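Local coordinates for fucose-binding lectin (Kordia periserrulae, PDB 6HTN), which is a beta-propeller lectin that holds methyl alpha-L-fucopyranoside in pockets between its blades and probably recognises fucose-bearing carbohydrates, at residues Q63-V68 with C81-K86; G53-L58 with P102-W107. One frame throughout, in Å; residues are numbered along the deposited sequence.

Contact 1. Residues Q63-V68 with C81-K86; sequences QIHIRV and CWDKDK. With MFU (methyl alpha-L-fucopyranoside), chain G; MFU (methyl alpha-L-fucopyranoside), chain H.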
loop_
_atom_site.group_PDB
_atom_site.type_symbol
_atom_site.label_atom_id
_atom_site.label_comp_id
_atom_site.label_asym_id
_atom_site.label_seq_id
_atom_site.Cartn_x
_atom_site.Cartn_y
_atom_site.Cartn_z
ATOM N N GLN A 63 20.699 -28.045 10.558
ATOM C CA GLN A 63 21.085 -26.775 9.892
ATOM C C GLN A 63 19.809 -26.067 9.428
ATOM O O GLN A 63 19.022 -26.701 8.700
ATOM C CB GLN A 63 22.013 -27.008 8.719
ATOM C CG GLN A 63 22.309 -25.745 7.906
ATOM C CD GLN A 63 23.012 -24.659 8.683
ATOM O OE1 GLN A 63 24.079 -24.872 9.282
ATOM N NE2 GLN A 63 22.423 -23.460 8.732
ATOM N N ILE A 64 19.641 -24.824 9.832
ATOM C CA ILE A 64 18.483 -23.997 9.359
ATOM C C ILE A 64 18.735 -23.562 7.941
ATOM O O ILE A 64 19.863 -23.143 7.549
ATOM C CB ILE A 64 18.205 -22.849 10.325
ATOM C CG1 ILE A 64 16.867 -22.166 10.027
ATOM C CG2 ILE A 64 19.321 -21.819 10.279
ATOM C CD1 ILE A 64 15.670 -23.053 10.294
ATOM N N HIS A 65 17.668 -23.553 7.128
ATOM C CA HIS A 65 17.660 -22.991 5.775
ATOM C C HIS A 65 16.553 -21.936 5.769
ATOM O O HIS A 65 15.472 -22.220 6.344
ATOM C CB HIS A 65 17.339 -24.043 4.713
ATOM C CG HIS A 65 18.346 -25.146 4.711
ATOM N ND1 HIS A 65 19.294 -25.214 3.715
ATOM C CD2 HIS A 65 18.533 -26.185 5.557
ATOM C CE1 HIS A 65 20.082 -26.294 3.980
ATOM N NE2 HIS A 65 19.656 -26.869 5.108
ATOM N N ILE A 66 16.836 -20.775 5.198
ATOM C CA ILE A 66 15.839 -19.677 5.201
ATOM C C ILE A 66 15.680 -19.194 3.772
ATOM O O ILE A 66 16.635 -19.102 3.004
ATOM C CB ILE A 66 16.273 -18.523 6.126
ATOM C CG1 ILE A 66 16.607 -18.987 7.531
ATOM C CG2 ILE A 66 15.219 -17.425 6.124
ATOM C CD1 ILE A 66 17.234 -17.928 8.426
ATOM N N ARG A 67 14.434 -18.877 3.392
ATOM C CA ARG A 67 14.152 -18.258 2.104
ATOM C C ARG A 67 13.268 -17.037 2.352
ATOM O O ARG A 67 12.276 -17.136 3.076
ATOM C CB ARG A 67 13.457 -19.255 1.168
ATOM C CG ARG A 67 14.285 -20.483 0.811
ATOM C CD ARG A 67 15.444 -20.130 -0.071
ATOM N NE ARG A 67 16.236 -21.315 -0.482
ATOM C CZ ARG A 67 17.207 -21.844 0.238
ATOM N NH1 ARG A 67 17.549 -21.375 1.432
ATOM N NH2 ARG A 67 17.844 -22.896 -0.267
ATOM N N VAL A 68 13.666 -15.923 1.762
ATOM C CA VAL A 68 12.987 -14.616 1.925
ATOM C C VAL A 68 12.626 -14.132 0.529
ATOM O O VAL A 68 13.444 -14.214 -0.392
ATOM C CB VAL A 68 13.955 -13.623 2.636
ATOM C CG1 VAL A 68 13.407 -12.263 2.751
ATOM C CG2 VAL A 68 14.337 -14.125 3.987
ATOM N N CYS A 81 18.417 -16.419 -0.125
ATOM C CA CYS A 81 18.588 -17.779 0.431
ATOM C C CYS A 81 19.739 -17.831 1.441
ATOM O O CYS A 81 20.830 -17.314 1.122
ATOM C CB CYS A 81 18.953 -18.746 -0.674
ATOM S SG CYS A 81 17.833 -18.684 -2.100
ATOM N N TRP A 82 19.523 -18.559 2.501
ATOM C CA TRP A 82 20.548 -18.936 3.501
ATOM C C TRP A 82 20.503 -20.445 3.661
ATOM O O TRP A 82 19.442 -20.985 4.023
ATOM C CB TRP A 82 20.280 -18.252 4.813
ATOM C CG TRP A 82 21.247 -18.592 5.916
ATOM C CD1 TRP A 82 21.213 -19.650 6.765
ATOM C CD2 TRP A 82 22.395 -17.802 6.272
ATOM N NE1 TRP A 82 22.287 -19.581 7.629
ATOM C CE2 TRP A 82 23.025 -18.474 7.332
ATOM C CE3 TRP A 82 22.965 -16.651 5.748
ATOM C CZ2 TRP A 82 24.165 -17.937 7.949
ATOM C CZ3 TRP A 82 24.091 -16.128 6.357
ATOM C CH2 TRP A 82 24.684 -16.782 7.434
ATOM N N ASP A 83 21.650 -21.116 3.504
ATOM C CA ASP A 83 21.768 -22.580 3.714
ATOM C C ASP A 83 22.795 -22.924 4.791
ATOM O O ASP A 83 22.725 -24.025 5.337
ATOM C CB ASP A 83 22.126 -23.311 2.419
ATOM C CG ASP A 83 21.063 -23.216 1.349
ATOM O OD1 ASP A 83 19.864 -23.400 1.710
ATOM O OD2 ASP A 83 21.429 -23.050 0.181
ATOM N N LYS A 84 23.717 -22.023 5.084
ATOM C CA LYS A 84 24.816 -22.385 6.009
ATOM C C LYS A 84 25.509 -21.131 6.508
ATOM O O LYS A 84 25.559 -20.980 7.720
ATOM C CB LYS A 84 25.810 -23.313 5.310
ATOM C CG LYS A 84 26.994 -23.750 6.182
ATOM C CD LYS A 84 26.922 -25.109 6.781
ATOM C CE LYS A 84 28.003 -25.299 7.839
ATOM N NZ LYS A 84 29.329 -25.618 7.259
ATOM N N ASP A 85 26.002 -20.306 5.601
ATOM C CA ASP A 85 26.945 -19.237 6.038
ATOM C C ASP A 85 26.911 -17.999 5.165
ATOM O O ASP A 85 27.702 -17.100 5.454
ATOM C CB ASP A 85 28.369 -19.800 6.067
ATOM C CG ASP A 85 28.801 -20.452 4.758
ATOM O OD1 ASP A 85 28.036 -20.405 3.743
ATOM O OD2 ASP A 85 29.887 -21.092 4.768
ATOM N N LYS A 86 26.001 -17.877 4.203
ATOM C CA LYS A 86 25.960 -16.649 3.389
ATOM C C LYS A 86 24.587 -16.527 2.720
ATOM O O LYS A 86 23.982 -17.550 2.356
ATOM C CB LYS A 86 27.032 -16.603 2.311
ATOM C CG LYS A 86 26.991 -17.707 1.286
ATOM C CD LYS A 86 28.311 -17.823 0.455
HETATM C C1 MFU G . 22.553 -15.553 11.971
HETATM C C2 MFU G . 22.174 -14.483 10.945
HETATM C C3 MFU G . 22.073 -14.951 9.531
HETATM C C4 MFU G . 21.024 -16.050 9.469
HETATM C C5 MFU G . 21.544 -17.074 10.492
HETATM C C6 MFU G . 20.513 -18.239 10.617
HETATM O O1 MFU G . 23.780 -15.952 11.470
HETATM O O2 MFU G . 23.251 -13.476 10.915
HETATM O O3 MFU G . 21.681 -13.930 8.584
HETATM O O4 MFU G . 19.745 -15.597 9.973
HETATM O O5 MFU G . 21.524 -16.579 11.837
HETATM C CM MFU G . 24.359 -16.962 12.343
HETATM C C1 MFU H . 18.011 -23.024 -4.123
HETATM C C2 MFU H . 17.267 -21.855 -4.768
HETATM C C3 MFU H . 15.890 -22.352 -5.200
HETATM C C4 MFU H . 15.151 -22.859 -4.002
HETATM C C5 MFU H . 15.966 -24.036 -3.400
HETATM C C6 MFU H . 15.287 -24.596 -2.175
HETATM O O1 MFU H . 18.239 -23.963 -5.188
HETATM O O2 MFU H . 18.046 -21.419 -5.886
HETATM O O3 MFU H . 15.213 -21.288 -5.875
HETATM O O4 MFU H . 15.011 -21.890 -2.971
HETATM O O5 MFU H . 17.289 -23.494 -3.000
HETATM C CM MFU H . 18.874 -25.115 -4.602
HETATM O O HOH W 1 23.284 -21.003 10.042
#
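Arg-67 and Asp-83 both swing CG anti to the carbonyl carbon (chi1 -63° and -64°), and a further bend at chi2 carries the guanidinium of Arg-67 over to the carboxylate. The salt bridge is end-on and converges on one oxygen: Arg-67 NH2 uses the syn lone pair of Asp-83 OD1 at 2.9 Å, while NH1 reaches that atom from above the carboxylate plane. His-65 adds a third donor, its ND1 lying 2.8 Å from Asp-83 OD1 in a nearly straight bond (169°), on the anti side and tilted from the carboxylate plane. Three N-H groups on OD1, plus Tyr-88 OH at OD2, probably keep this aspartate ionised. The two guanidinium bonds to OD1, with a third from NH1 to Ile-66 O, fix the rotation of that group, one face of which is covered by Cys-81. Its remaining edge serves the sugar: Arg-67 NE is 2.8 Å from O4 of fucoside H and Arg-67 NH2 2.9 Å from its O5.

Trp-82 works on the other side of the sheet for fucoside G, whose C4 sits 3.7 Å above the centre of the indole; Ile-64 and Ile-66 border the same sugar. Backbone of Lys-84 and Lys-86 lies over the opposite indole face, near its rim, and a water joins Trp-82 NE1 to Gln-63 NE2. Ile-66 and Trp-82 form an antiparallel hydrogen-bonded pair, with Ile-66 N 2.9 Å from Trp-82 O. Their strands are the middle two of a four-stranded blade: 64-71 has 53-58 beyond it, 77-82 has 87-89, and Ile-66 also packs against strand 13-20 of the preceding sheet.

Contact 2. Residues G53-L58 with P102-W107; sequences GATSWL and PDATSW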
loop_
_atom_site.group_PDB
_atom_site.type_symbol
_atom_site.label_atom_id
_atom_site.label_comp_id
_atom_site.label_asym_id
_atom_site.label_seq_id
_atom_site.Cartn_x
_atom_site.Cartn_y
_atom_site.Cartn_z
ATOM N N GLY A 53 8.291 -11.805 2.601
ATOM C CA GLY A 53 7.748 -13.041 3.173
ATOM C C GLY A 53 8.900 -13.985 3.439
ATOM O O GLY A 53 9.920 -13.898 2.745
ATOM N N ALA A 54 8.767 -14.787 4.466
ATOM C CA ALA A 54 9.868 -15.687 4.828
ATOM C C ALA A 54 9.342 -17.073 5.163
ATOM O O ALA A 54 8.261 -17.190 5.799
ATOM C CB ALA A 54 10.619 -15.080 5.987
ATOM N N THR A 55 10.192 -18.055 4.919
ATOM C CA THR A 55 9.933 -19.446 5.352
ATOM C C THR A 55 11.295 -20.042 5.730
ATOM O O THR A 55 12.335 -19.551 5.258
ATOM C CB THR A 55 9.179 -20.223 4.254
ATOM O OG1 THR A 55 8.722 -21.437 4.898
ATOM C CG2 THR A 55 9.986 -20.463 3.017
ATOM N N SER A 56 11.288 -21.102 6.519
ATOM C CA SER A 56 12.552 -21.757 6.911
ATOM C C SER A 56 12.284 -23.213 7.211
ATOM O O SER A 56 11.132 -23.585 7.473
ATOM C CB SER A 56 13.151 -21.046 8.101
ATOM O OG SER A 56 12.334 -21.118 9.238
ATOM N N TRP A 57 13.334 -24.017 7.177
ATOM C CA TRP A 57 13.203 -25.452 7.549
ATOM C C TRP A 57 14.545 -25.907 8.127
ATOM O O TRP A 57 15.589 -25.402 7.722
ATOM C CB TRP A 57 12.821 -26.286 6.344
ATOM C CG TRP A 57 13.818 -26.352 5.237
ATOM C CD1 TRP A 57 14.762 -27.319 5.030
ATOM C CD2 TRP A 57 13.982 -25.423 4.171
ATOM N NE1 TRP A 57 15.457 -27.086 3.898
ATOM C CE2 TRP A 57 15.005 -25.915 3.324
ATOM C CE3 TRP A 57 13.334 -24.242 3.798
ATOM C CZ2 TRP A 57 15.426 -25.263 2.181
ATOM C CZ3 TRP A 57 13.740 -23.626 2.638
ATOM C CH2 TRP A 57 14.769 -24.111 1.839
ATOM N N LEU A 58 14.459 -26.946 8.946
ATOM C CA LEU A 58 15.659 -27.610 9.524
ATOM C C LEU A 58 15.955 -28.870 8.746
ATOM O O LEU A 58 14.997 -29.679 8.570
ATOM C CB LEU A 58 15.362 -27.970 10.967
ATOM C CG LEU A 58 15.443 -26.825 11.964
ATOM C CD1 LEU A 58 14.804 -27.237 13.278
ATOM C CD2 LEU A 58 16.917 -26.367 12.117
ATOM N N PRO A 102 5.237 -10.781 -1.130
ATOM C CA PRO A 102 4.933 -12.200 -1.314
ATOM C C PRO A 102 4.724 -12.904 0.009
ATOM O O PRO A 102 5.317 -12.533 1.060
ATOM C CB PRO A 102 6.185 -12.754 -1.989
ATOM C CG PRO A 102 6.813 -11.554 -2.675
ATOM C CD PRO A 102 6.513 -10.412 -1.769
ATOM N N ASP A 103 3.860 -13.913 -0.033
ATOM C CA ASP A 103 3.716 -14.888 1.055
ATOM C C ASP A 103 4.463 -16.158 0.661
ATOM O O ASP A 103 4.534 -16.473 -0.527
ATOM C CB ASP A 103 2.245 -15.270 1.269
ATOM C CG ASP A 103 1.445 -14.174 1.961
ATOM O OD1 ASP A 103 1.968 -13.558 2.909
ATOM O OD2 ASP A 103 0.277 -13.922 1.495
ATOM N N ALA A 104 4.952 -16.874 1.648
ATOM C CA ALA A 104 5.667 -18.134 1.357
ATOM C C ALA A 104 5.419 -19.142 2.467
ATOM O O ALA A 104 5.238 -18.772 3.626
ATOM C CB ALA A 104 7.140 -17.907 1.225
ATOM N N THR A 105 5.361 -20.420 2.071
ATOM C CA THR A 105 5.319 -21.531 3.039
ATOM C C THR A 105 6.150 -22.679 2.438
ATOM O O THR A 105 6.470 -22.651 1.245
ATOM C CB THR A 105 3.884 -21.930 3.399
ATOM O OG1 THR A 105 3.912 -22.819 4.527
ATOM C CG2 THR A 105 3.185 -22.589 2.239
ATOM N N SER A 106 6.545 -23.635 3.307
ATOM C CA SER A 106 7.401 -24.729 2.825
ATOM C C SER A 106 7.171 -25.947 3.726
ATOM O O SER A 106 6.704 -25.804 4.860
ATOM C CB SER A 106 8.864 -24.326 2.830
ATOM O OG SER A 106 9.309 -23.998 4.094
ATOM N N TRP A 107 7.538 -27.107 3.190
ATOM C CA TRP A 107 7.513 -28.363 3.981
ATOM C C TRP A 107 8.556 -29.317 3.421
ATOM O O TRP A 107 8.876 -29.268 2.264
ATOM C CB TRP A 107 6.097 -29.001 3.975
ATOM C CG TRP A 107 5.686 -29.519 2.637
ATOM C CD1 TRP A 107 5.756 -30.814 2.196
ATOM C CD2 TRP A 107 5.059 -28.789 1.581
ATOM N NE1 TRP A 107 5.283 -30.913 0.929
ATOM C CE2 TRP A 107 4.857 -29.680 0.513
ATOM C CE3 TRP A 107 4.748 -27.435 1.398
ATOM C CZ2 TRP A 107 4.263 -29.278 -0.684
ATOM C CZ3 TRP A 107 4.184 -27.043 0.221
ATOM C CH2 TRP A 107 3.954 -27.954 -0.811
HETATM O O HOH W 2 9.331 -25.333 6.554
#
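Thr-55 and Ser-106 meet through their hydroxyls, Thr-55 OG1 lying 2.7 Å from Ser-106 OG in the one direct hydrogen bond between 53-58 and 102-107. Thr-55 sets OG1 opposite its backbone N (chi1 -167°), whereas Ser-106 tucks OG between its N and carbonyl carbon (chi1 60°). The methyl CG2 of Thr-55 lies alongside, 4.0 Å from Ser-106 CB and 4.2 Å from Ala-104 CB. A water extends the polar link, standing 2.8 Å from Ser-106 OG and 2.7 Å from Ser-56 O, so the serine hydroxyl has both the threonine hydroxyl and this water as partners. Gly-53, without a side chain, brings its CA to 3.3 Å from Pro-102 O in a CA-H...O contact.

The two strands run almost parallel, 8° apart, yet exchange no backbone hydrogen bonds; each is the outermost strand of a different sheet, and the CA atoms spread from 4.9 Å at Gly-53 and Asp-103 to 7.3 Å at Trp-57 and Trp-107. Thr-105, facing away, bonds to Ser-5 of a second subunit; Ser-56 OG bonds to Thr-4 of its own chain. Near-parallel first strands of successive blades, side by side about the centre, are characteristic of a beta-propeller; here the Thr-Ser hydroxyl pairing continues across a subunit boundary.

Along the chain the order is 53-58, 63-68, 81-86, 102-107, so contact 1 is nested within the loop that contact 2 closes. Their centres lie 11 Å apart, and they share one sheet: strand 53-58 is the edge neighbour of strand 64-71. Probable backbone bonds tie them directly, with His-65 N 2.8 Å from Trp-57 O and Arg-67 N 2.9 Å from Thr-55 O. Contact 1 thus holds a blade together from within, while contact 2 sets that blade against the following one. Because the fucoside pockets draw residues from successive sheets, both the internal pairing and the spacing between blades probably bear on how those sites are formed.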